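Local coordinates for GTPase-activating protein skywalker (Drosophila melanogaster, PDB 6R82), which acts as a GTPase-activating protein for Rab35 that controls synaptic vesicle protein turnover at neuromuscular boutons, and is represented here by its C-terminal TLDc domain, at residues 33-38 against 45-50; 10-15 against 180-185; 75-80 against 134-139. All coordinates share one frame; numbering follows the deposited sequence.

Overall arrangement
The three contacts lie within one TLDc domain and all reach its antiparallel sheet. The chain enters contact 2 at residues 10-15, closes contact 1 (33-38 with 45-50) and contact 3 (75-80 with 134-139) in series, and completes contact 2 at 180-185, which brings the two ends of the domain together. Contact 1 touches both others: its centre is about 14 Å from that of contact 2 and about 13 Å from that of contact 3. Its strand 30-36 is paired with strand 173-185 of contact 2, while Phe47 on its helix packs against Trp77 and Ile136 of contact 3. Contacts 2 and 3, with centres about 20 Å apart, lie on opposite sides of the chain's centre.

Contact 1: 33-38 against 45-50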
loop_
_atom_site.group_PDB
_atom_site.type_symbol
_atom_site.label_atom_id
_atom_site.label_comp_id
_atom_site.label_asym_id
_atom_site.label_seq_id
_atom_site.Cartn_x
_atom_site.Cartn_y
_atom_site.Cartn_z
ATOM N N LEU A 33 -9.350 0.039 10.980
ATOM C CA LEU A 33 -9.327 1.078 9.961
ATOM C C LEU A 33 -8.622 2.316 10.506
ATOM O O LEU A 33 -9.104 2.930 11.463
ATOM C CB LEU A 33 -10.760 1.420 9.550
ATOM C CG LEU A 33 -10.856 2.584 8.566
ATOM C CD1 LEU A 33 -10.359 2.090 7.205
ATOM C CD2 LEU A 33 -12.278 3.157 8.497
ATOM N N LEU A 34 -7.486 2.688 9.899
ATOM C CA LEU A 34 -6.733 3.869 10.343
ATOM C C LEU A 34 -7.139 5.148 9.617
ATOM O O LEU A 34 -7.071 6.236 10.205
ATOM C CB LEU A 34 -5.225 3.668 10.130
ATOM C CG LEU A 34 -4.625 2.366 10.677
ATOM C CD1 LEU A 34 -3.161 2.232 10.268
ATOM C CD2 LEU A 34 -4.771 2.326 12.211
ATOM N N TYR A 35 -7.531 5.043 8.349
ATOM C CA TYR A 35 -7.710 6.212 7.497
ATOM C C TYR A 35 -8.614 5.828 6.348
ATOM O O TYR A 35 -8.400 4.784 5.719
ATOM C CB TYR A 35 -6.369 6.725 6.940
ATOM C CG TYR A 35 -6.515 7.969 6.050
ATOM C CD1 TYR A 35 -6.618 9.241 6.610
ATOM C CD2 TYR A 35 -6.567 7.862 4.665
ATOM C CE1 TYR A 35 -6.760 10.368 5.819
ATOM C CE2 TYR A 35 -6.707 8.989 3.864
ATOM C CZ TYR A 35 -6.801 10.232 4.452
ATOM O OH TYR A 35 -6.949 11.355 3.671
ATOM N N THR A 36 -9.601 6.678 6.059
ATOM C CA THR A 36 -10.401 6.525 4.853
ATOM C C THR A 36 -10.720 7.893 4.265
ATOM O O THR A 36 -11.092 8.824 4.985
ATOM C CB THR A 36 -11.708 5.762 5.110
ATOM O OG1 THR A 36 -12.505 5.787 3.918
ATOM C CG2 THR A 36 -12.489 6.408 6.230
ATOM N N THR A 37 -10.593 7.992 2.944
ATOM C CA THR A 37 -10.905 9.234 2.245
ATOM C C THR A 37 -12.386 9.574 2.312
ATOM O O THR A 37 -12.757 10.724 2.060
ATOM C CB THR A 37 -10.460 9.127 0.796
ATOM O OG1 THR A 37 -11.001 7.926 0.233
ATOM C CG2 THR A 37 -8.946 9.056 0.718
ATOM N N GLU A 38 -13.234 8.607 2.671
ATOM C CA GLU A 38 -14.654 8.876 2.844
ATOM C C GLU A 38 -14.958 9.685 4.102
ATOM O O GLU A 38 -16.035 10.289 4.178
ATOM C CB GLU A 38 -15.437 7.558 2.876
ATOM C CG GLU A 38 -15.707 6.938 1.495
ATOM C CD GLU A 38 -16.831 5.898 1.525
ATOM O OE1 GLU A 38 -17.981 6.234 1.145
ATOM O OE2 GLU A 38 -16.563 4.745 1.934
ATOM N N THR A 45 -1.190 15.088 3.946
ATOM C CA THR A 45 -0.981 15.653 5.276
ATOM C C THR A 45 -1.872 14.984 6.330
ATOM O O THR A 45 -1.398 14.619 7.415
ATOM C CB THR A 45 -1.225 17.163 5.241
ATOM O OG1 THR A 45 -0.297 17.773 4.329
ATOM C CG2 THR A 45 -1.036 17.754 6.632
ATOM N N THR A 46 -3.167 14.817 6.041
ATOM C CA THR A 46 -4.016 14.122 7.009
ATOM C C THR A 46 -3.742 12.622 7.016
ATOM O O THR A 46 -3.866 11.979 8.066
ATOM C CB THR A 46 -5.502 14.393 6.745
ATOM O OG1 THR A 46 -5.864 13.939 5.434
ATOM C CG2 THR A 46 -5.796 15.885 6.859
ATOM N N PHE A 47 -3.356 12.058 5.871
ATOM C CA PHE A 47 -2.949 10.653 5.804
ATOM C C PHE A 47 -1.802 10.358 6.778
ATOM O O PHE A 47 -1.874 9.408 7.571
ATOM C CB PHE A 47 -2.556 10.326 4.358
ATOM C CG PHE A 47 -1.952 8.954 4.154
ATOM C CD1 PHE A 47 -0.587 8.753 4.275
ATOM C CD2 PHE A 47 -2.750 7.883 3.761
ATOM C CE1 PHE A 47 -0.027 7.502 4.060
ATOM C CE2 PHE A 47 -2.204 6.632 3.534
ATOM C CZ PHE A 47 -0.837 6.437 3.686
ATOM N N TYR A 48 -0.728 11.162 6.726
ATOM C CA TYR A 48 0.430 10.920 7.591
ATOM C C TYR A 48 0.049 11.034 9.059
ATOM O O TYR A 48 0.433 10.193 9.879
ATOM C CB TYR A 48 1.560 11.902 7.278
ATOM C CG TYR A 48 2.174 11.721 5.918
ATOM C CD1 TYR A 48 2.444 10.456 5.418
ATOM C CD2 TYR A 48 2.477 12.826 5.118
ATOM C CE1 TYR A 48 2.998 10.282 4.158
ATOM C CE2 TYR A 48 3.043 12.661 3.858
ATOM C CZ TYR A 48 3.289 11.403 3.381
ATOM O OH TYR A 48 3.840 11.246 2.134
ATOM N N VAL A 49 -0.700 12.082 9.412
ATOM C CA VAL A 49 -1.052 12.311 10.807
ATOM C C VAL A 49 -1.740 11.078 11.399
ATOM O O VAL A 49 -1.517 10.717 12.565
ATOM C CB VAL A 49 -1.934 13.569 10.923
ATOM C CG1 VAL A 49 -2.547 13.657 12.293
ATOM C CG2 VAL A 49 -1.113 14.845 10.599
ATOM N N ARG A 50 -2.559 10.398 10.599
ATOM C CA ARG A 50 -3.339 9.283 11.124
ATOM C C ARG A 50 -2.608 7.942 11.059
ATOM O O ARG A 50 -2.810 7.096 11.936
ATOM C CB ARG A 50 -4.682 9.192 10.391
ATOM C CG ARG A 50 -5.728 10.122 11.026
ATOM C CD ARG A 50 -7.158 9.812 10.611
ATOM N NE ARG A 50 -8.120 10.696 11.286
ATOM C CZ ARG A 50 -8.792 10.373 12.389
ATOM N NH1 ARG A 50 -8.636 9.177 12.966
ATOM N NH2 ARG A 50 -9.633 11.240 12.918
HETATM O O HOH W 1 -6.980 6.663 12.940
#
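Tyr35, near the end of strand 30-36, spreads its ring against Phe47, Thr46 and Arg50 of the helix 44-51. Its CB leaves the strand toward the helix, and with CG anti to the backbone N (chi1 -179°) the ring extends straight out between the two elements. At the base of the ring, CD1 meets the aliphatic part of Arg50, 4.1 Å from its CD near the ring plane. On the other flank, Tyr35 CD2 lies 3.9 Å from Phe47 CD2, where the edge of the Phe47 ring is turned to the tyrosine face in a T-shaped pair with planes 79° apart. The same face is covered by the helix backbone: Phe47 CA sits over it as a CH-pi contact, 4.1 Å from the Tyr35 centroid. Farther out, Tyr35 CE1 comes within 3.8 Å of Phe47 N. At the tip, the link of Tyr35 OH to Thr46 OG1 is weak, at 3.3 Å, and Thr46 OG1 has a stronger partner in Ser43 O, just before the helix. The extended chain of Arg50 crosses the tyrosine at about a right angle, passing CD close to Leu34 O, and a water joins the two residues, donating to Leu34 O at 2.8 Å and accepting from Arg50 NH1 at 3.0 Å in the guanidinium plane. Strand and helix run almost exactly antiparallel, 173° between directions. Leu34 and Tyr35 both face Val181 across the sheet, which makes a classic beta bulge between strands 30-36 and 173-185 of the antiparallel TLDc sheet, where the helix packs on it.

Contact 2: 10-15 against 180-185; sequences TDRQFL and EVYGFV
Apolar contact between Leu15 and Tyr182 makes up one part of this interface. Leu15 CD1 stands over one face of the tyrosine ring, 3.9 Å from its centroid in a CH-pi contact and offset toward the rim, where CE2 of Tyr182 is its nearest atom at 3.7 Å. The other methyl, CD2, reaches across to Tyr182 CD1 on the far flank of the ring, so that the fork of the leucine spans the ring.

A polar group is supplied by Arg12, whose side chain bends at chi2 (-138°) and carries the guanidinium to the edge of the same ring. The two planes stand almost perpendicular, 84° apart, with Tyr182 CE2 beneath a guanidinium face and 3.3 Å from Arg12 NH2. That nitrogen also comes very near Tyr182 OH, but the angle is poor for a hydrogen bond.

The hydroxyl's hydrogen bond goes along its own strand: Tyr182 OH donates to Glu180 OE1 at 3.0 Å, meeting it from above the carboxylate plane, 68° out. Glu180 and Tyr182, two residues apart on the strand, therefore turn to the same side. Arg12 NH2 stops 5.1 Å short of Glu180 OE1, an arrangement in which the opposite charges probably favour one another through space.

Arg12 itself occupies the junction between helix 5-11 and helix 13-18, serving as the N-cap residue of the second. Leu15 from that second helix also rests on Leu58 of strand 57-63 and Pro31 of strand 30-36, both of which pair with strand 173-185 in the sheet.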
loop_
_atom_site.group_PDB
_atom_site.type_symbol
_atom_site.label_atom_id
_atom_site.label_comp_id
_atom_site.label_asym_id
_atom_site.label_seq_id
_atom_site.Cartn_x
_atom_site.Cartn_y
_atom_site.Cartn_z
ATOM N N THR A 10 -19.698 -9.109 5.407
ATOM C CA THR A 10 -20.215 -8.310 4.293
ATOM C C THR A 10 -19.556 -6.933 4.238
ATOM O O THR A 10 -19.223 -6.438 3.156
ATOM C CB THR A 10 -21.739 -8.161 4.394
ATOM O OG1 THR A 10 -22.354 -9.454 4.503
ATOM C CG2 THR A 10 -22.288 -7.446 3.150
ATOM N N ASP A 11 -19.346 -6.307 5.395
ATOM C CA ASP A 11 -18.822 -4.947 5.427
ATOM C C ASP A 11 -17.339 -4.873 5.108
ATOM O O ASP A 11 -16.854 -3.794 4.754
ATOM C CB ASP A 11 -19.069 -4.322 6.799
ATOM C CG ASP A 11 -20.542 -4.069 7.069
ATOM O OD1 ASP A 11 -21.333 -3.996 6.092
ATOM O OD2 ASP A 11 -20.902 -3.936 8.263
ATOM N N ARG A 12 -16.616 -5.986 5.212
ATOM C CA ARG A 12 -15.165 -6.011 5.066
ATOM C C ARG A 12 -14.735 -7.139 4.155
ATOM O O ARG A 12 -13.757 -7.841 4.438
ATOM C CB ARG A 12 -14.478 -6.166 6.425
ATOM C CG ARG A 12 -14.903 -5.191 7.498
ATOM C CD ARG A 12 -13.684 -4.713 8.267
ATOM N NE ARG A 12 -13.888 -3.439 8.962
ATOM C CZ ARG A 12 -13.783 -2.241 8.387
ATOM N NH1 ARG A 12 -13.978 -1.137 9.103
ATOM N NH2 ARG A 12 -13.487 -2.145 7.092
ATOM N N GLN A 13 -15.456 -7.331 3.045
ATOM C CA GLN A 13 -15.214 -8.486 2.184
ATOM C C GLN A 13 -13.799 -8.502 1.635
ATOM O O GLN A 13 -13.195 -9.571 1.476
ATOM C CB GLN A 13 -16.210 -8.494 1.025
ATOM C CG GLN A 13 -17.634 -8.711 1.463
ATOM C CD GLN A 13 -18.608 -8.612 0.316
ATOM O OE1 GLN A 13 -18.400 -9.208 -0.742
ATOM N NE2 GLN A 13 -19.673 -7.835 0.513
ATOM N N PHE A 14 -13.268 -7.336 1.284
ATOM C CA PHE A 14 -11.955 -7.321 0.658
ATOM C C PHE A 14 -10.870 -7.790 1.629
ATOM O O PHE A 14 -9.925 -8.474 1.218
ATOM C CB PHE A 14 -11.665 -5.918 0.113
ATOM C CG PHE A 14 -12.646 -5.462 -0.956
ATOM C CD1 PHE A 14 -13.204 -6.378 -1.848
ATOM C CD2 PHE A 14 -13.013 -4.122 -1.065
ATOM C CE1 PHE A 14 -14.102 -5.967 -2.831
ATOM C CE2 PHE A 14 -13.914 -3.707 -2.046
ATOM C CZ PHE A 14 -14.458 -4.633 -2.926
ATOM N N LEU A 15 -11.001 -7.454 2.916
ATOM C CA LEU A 15 -10.048 -7.931 3.915
ATOM C C LEU A 15 -10.071 -9.449 4.022
ATOM O O LEU A 15 -9.015 -10.094 4.072
ATOM C CB LEU A 15 -10.357 -7.316 5.280
ATOM C CG LEU A 15 -9.915 -5.875 5.540
ATOM C CD1 LEU A 15 -10.227 -5.506 6.973
ATOM C CD2 LEU A 15 -8.443 -5.763 5.285
ATOM N N GLU A 180 -8.385 3.399 1.558
ATOM C CA GLU A 180 -8.481 2.903 2.923
ATOM C C GLU A 180 -7.131 2.359 3.372
ATOM O O GLU A 180 -6.424 1.717 2.591
ATOM C CB GLU A 180 -9.543 1.796 3.035
ATOM C CG GLU A 180 -10.977 2.332 3.129
ATOM C CD GLU A 180 -12.046 1.235 3.040
ATOM O OE1 GLU A 180 -11.689 0.048 2.808
ATOM O OE2 GLU A 180 -13.248 1.575 3.195
ATOM N N VAL A 181 -6.781 2.620 4.635
ATOM C CA VAL A 181 -5.579 2.070 5.255
ATOM C C VAL A 181 -5.975 1.367 6.550
ATOM O O VAL A 181 -6.661 1.954 7.390
ATOM C CB VAL A 181 -4.518 3.153 5.544
ATOM C CG1 VAL A 181 -3.202 2.489 5.986
ATOM C CG2 VAL A 181 -4.285 4.016 4.314
ATOM N N TYR A 182 -5.535 0.120 6.707
ATOM C CA TYR A 182 -5.771 -0.679 7.902
ATOM C C TYR A 182 -4.462 -0.889 8.643
ATOM O O TYR A 182 -3.411 -1.046 8.019
ATOM C CB TYR A 182 -6.387 -2.047 7.543
ATOM C CG TYR A 182 -7.779 -1.927 6.962
ATOM C CD1 TYR A 182 -7.967 -1.720 5.596
ATOM C CD2 TYR A 182 -8.901 -1.994 7.777
ATOM C CE1 TYR A 182 -9.246 -1.587 5.057
ATOM C CE2 TYR A 182 -10.180 -1.853 7.249
ATOM C CZ TYR A 182 -10.343 -1.654 5.887
ATOM O OH TYR A 182 -11.611 -1.524 5.360
ATOM N N GLY A 183 -4.532 -0.881 9.976
ATOM C CA GLY A 183 -3.473 -1.376 10.820
ATOM C C GLY A 183 -3.872 -2.669 11.517
ATOM O O GLY A 183 -4.893 -3.286 11.210
ATOM N N PHE A 184 -3.042 -3.075 12.478
ATOM C CA PHE A 184 -3.268 -4.332 13.190
ATOM C C PHE A 184 -2.999 -4.139 14.673
ATOM O O PHE A 184 -1.954 -3.599 15.051
ATOM C CB PHE A 184 -2.379 -5.454 12.627
ATOM C CG PHE A 184 -2.590 -5.704 11.164
ATOM C CD1 PHE A 184 -1.933 -4.930 10.213
ATOM C CD2 PHE A 184 -3.468 -6.690 10.730
ATOM C CE1 PHE A 184 -2.140 -5.137 8.865
ATOM C CE2 PHE A 184 -3.669 -6.910 9.371
ATOM C CZ PHE A 184 -3.004 -6.128 8.438
ATOM N N VAL A 185 -3.927 -4.598 15.512
ATOM C CA VAL A 185 -3.786 -4.454 16.953
ATOM C C VAL A 185 -3.872 -5.833 17.595
ATOM O O VAL A 185 -4.413 -6.780 17.022
ATOM C CB VAL A 185 -4.840 -3.492 17.559
ATOM C CG1 VAL A 185 -4.654 -2.054 17.012
ATOM C CG2 VAL A 185 -6.256 -3.982 17.289
#

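Contact 3: 75-80 against 134-139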
loop_
_atom_site.group_PDB
_atom_site.type_symbol
_atom_site.label_atom_id
_atom_site.label_comp_id
_atom_site.label_asym_id
_atom_site.label_seq_id
_atom_site.Cartn_x
_atom_site.Cartn_y
_atom_site.Cartn_z
ATOM N N SER A 75 6.474 -1.251 6.785
ATOM C CA SER A 75 7.127 -0.314 7.698
ATOM C C SER A 75 6.289 0.940 7.898
ATOM O O SER A 75 5.438 1.282 7.068
ATOM C CB SER A 75 8.518 0.076 7.174
ATOM O OG SER A 75 9.222 -1.075 6.768
ATOM N N ARG A 76 6.544 1.643 9.004
ATOM C CA ARG A 76 5.768 2.849 9.265
ATOM C C ARG A 76 6.117 3.949 8.266
ATOM O O ARG A 76 7.274 4.106 7.859
ATOM C CB ARG A 76 5.957 3.338 10.703
ATOM C CG ARG A 76 7.286 3.172 11.254
ATOM C CD ARG A 76 7.327 3.385 12.757
ATOM N NE ARG A 76 8.742 3.315 13.051
ATOM C CZ ARG A 76 9.483 4.307 13.519
ATOM N NH1 ARG A 76 8.929 5.479 13.830
ATOM N NH2 ARG A 76 10.780 4.098 13.709
ATOM N N TRP A 77 5.096 4.680 7.830
ATOM C CA TRP A 77 5.347 5.772 6.900
ATOM C C TRP A 77 6.168 6.872 7.556
ATOM O O TRP A 77 6.789 7.665 6.850
ATOM C CB TRP A 77 4.025 6.313 6.349
ATOM C CG TRP A 77 3.360 5.369 5.354
ATOM C CD1 TRP A 77 2.291 4.559 5.589
ATOM C CD2 TRP A 77 3.730 5.155 3.983
ATOM N NE1 TRP A 77 1.977 3.849 4.457
ATOM C CE2 TRP A 77 2.845 4.193 3.456
ATOM C CE3 TRP A 77 4.732 5.675 3.156
ATOM C CZ2 TRP A 77 2.913 3.746 2.123
ATOM C CZ3 TRP A 77 4.812 5.217 1.831
ATOM C CH2 TRP A 77 3.899 4.269 1.329
ATOM N N PHE A 78 6.199 6.915 8.894
ATOM C CA PHE A 78 7.090 7.816 9.617
ATOM C C PHE A 78 8.528 7.713 9.127
ATOM O O PHE A 78 9.267 8.699 9.181
ATOM C CB PHE A 78 7.039 7.493 11.111
ATOM C CG PHE A 78 7.856 8.424 11.987
ATOM C CD1 PHE A 78 7.297 9.595 12.478
ATOM C CD2 PHE A 78 9.163 8.093 12.354
ATOM C CE1 PHE A 78 8.028 10.450 13.310
ATOM C CE2 PHE A 78 9.907 8.930 13.180
ATOM C CZ PHE A 78 9.343 10.113 13.659
ATOM N N GLU A 79 8.945 6.534 8.665
ATOM C CA GLU A 79 10.332 6.340 8.250
ATOM C C GLU A 79 10.660 6.977 6.899
ATOM O O GLU A 79 11.806 6.889 6.465
ATOM C CB GLU A 79 10.660 4.839 8.220
ATOM C CG GLU A 79 10.737 4.240 9.649
ATOM C CD GLU A 79 11.071 2.743 9.674
ATOM O OE1 GLU A 79 11.384 2.166 8.614
ATOM O OE2 GLU A 79 11.025 2.144 10.774
ATOM N N ARG A 80 9.700 7.635 6.241
ATOM C CA ARG A 80 9.982 8.267 4.957
ATOM C C ARG A 80 11.068 9.336 5.058
ATOM O O ARG A 80 11.662 9.689 4.031
ATOM C CB ARG A 80 8.701 8.878 4.387
ATOM C CG ARG A 80 8.149 10.002 5.255
ATOM C CD ARG A 80 6.744 10.410 4.853
ATOM N NE ARG A 80 6.282 11.569 5.626
ATOM C CZ ARG A 80 5.707 11.506 6.829
ATOM N NH1 ARG A 80 5.502 10.322 7.439
ATOM N NH2 ARG A 80 5.342 12.624 7.435
ATOM N N LYS A 134 4.661 15.643 -1.725
ATOM C CA LYS A 134 4.030 15.687 -3.037
ATOM C C LYS A 134 3.442 14.352 -3.473
ATOM O O LYS A 134 2.535 14.342 -4.316
ATOM C CB LYS A 134 5.041 16.140 -4.106
ATOM C CG LYS A 134 5.679 17.524 -3.860
ATOM C CD LYS A 134 4.641 18.590 -3.626
ATOM C CE LYS A 134 4.248 19.264 -4.939
ATOM N NZ LYS A 134 3.039 20.130 -4.762
ATOM N N MET A 135 3.942 13.234 -2.949
ATOM C CA MET A 135 3.512 11.939 -3.461
ATOM C C MET A 135 3.785 10.835 -2.450
ATOM O O MET A 135 4.640 10.949 -1.566
ATOM C CB MET A 135 4.217 11.592 -4.777
ATOM C CG MET A 135 5.719 11.471 -4.638
ATOM S SD MET A 135 6.291 9.832 -4.112
ATOM C CE MET A 135 7.724 10.256 -3.107
ATOM N N ILE A 136 3.064 9.739 -2.640
ATOM C CA ILE A 136 3.313 8.479 -1.965
ATOM C C ILE A 136 3.422 7.417 -3.050
ATOM O O ILE A 136 2.634 7.420 -4.001
ATOM C CB ILE A 136 2.195 8.171 -0.948
ATOM C CG1 ILE A 136 2.645 7.133 0.063
ATOM C CG2 ILE A 136 0.890 7.752 -1.625
ATOM C CD1 ILE A 136 2.197 7.472 1.466
ATOM N N THR A 137 4.434 6.553 -2.955
ATOM C CA THR A 137 4.650 5.556 -3.995
ATOM C C THR A 137 5.072 4.236 -3.365
ATOM O O THR A 137 5.652 4.204 -2.275
ATOM C CB THR A 137 5.700 6.026 -5.033
ATOM O OG1 THR A 137 5.801 5.079 -6.107
ATOM C CG2 THR A 137 7.056 6.176 -4.401
ATOM N N ILE A 138 4.766 3.138 -4.061
ATOM C CA ILE A 138 5.102 1.787 -3.615
ATOM C C ILE A 138 5.580 0.985 -4.817
ATOM O O ILE A 138 4.890 0.926 -5.838
ATOM C CB ILE A 138 3.898 1.078 -2.962
ATOM C CG1 ILE A 138 3.362 1.885 -1.775
ATOM C CG2 ILE A 138 4.268 -0.357 -2.564
ATOM C CD1 ILE A 138 1.994 1.454 -1.335
ATOM N N GLY A 139 6.740 0.348 -4.688
ATOM C CA GLY A 139 7.279 -0.464 -5.762
ATOM C C GLY A 139 8.015 0.347 -6.809
ATOM O O GLY A 139 7.397 0.962 -7.688
#
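Trp77 has CG anti to its carbonyl carbon (chi1 -73°), which swings the indole out from its 3-10 turn, while Ile136 on strand 135-138 carries its CG1 anti to the backbone N, with its second torsion, about CB-CG1, at an unusual 138°. Together these rotations lay the isoleucine branch on the indole, within the buried core of the TLDc domain, where the turn that follows strand 68-73 meets the antiparallel sheet.

The branch comes down over the six-membered ring. Ile136 CD1 lies 3.4 Å from its centroid and only 10° off the normal, a CH-pi contact, and Ile136 CG1 presses equally close on the outer rim, 3.4 Å from Trp77 CH2. Such close spacing makes this a tight fit. Two further groups meet the ring at its edge: Ile138 CG1 lies in the indole plane, 4.0 Å from Trp77 CH2, and Thr137 O approaches the same corner near that plane. The side chain of Thr137 points away and is bound through OG1 to Ile146 O of the neighbouring strand.

Phe47 of helix 44-51 adds an edge-to-face ring contact with Trp77 and also touches Ile136, which joins helix, turn and strand in one apolar cluster. On the outer side of the turn, Arg76 NE pairs with Glu79 OE2 in a salt bridge of 3.4 Å. Arg80 folds back over the turn, and the carbonyl oxygen of Trp77 receives two hydrogen bonds from it on opposite faces of the carbonyl plane, from Arg80 N and from Arg80 NH1, each 3.0 Å away.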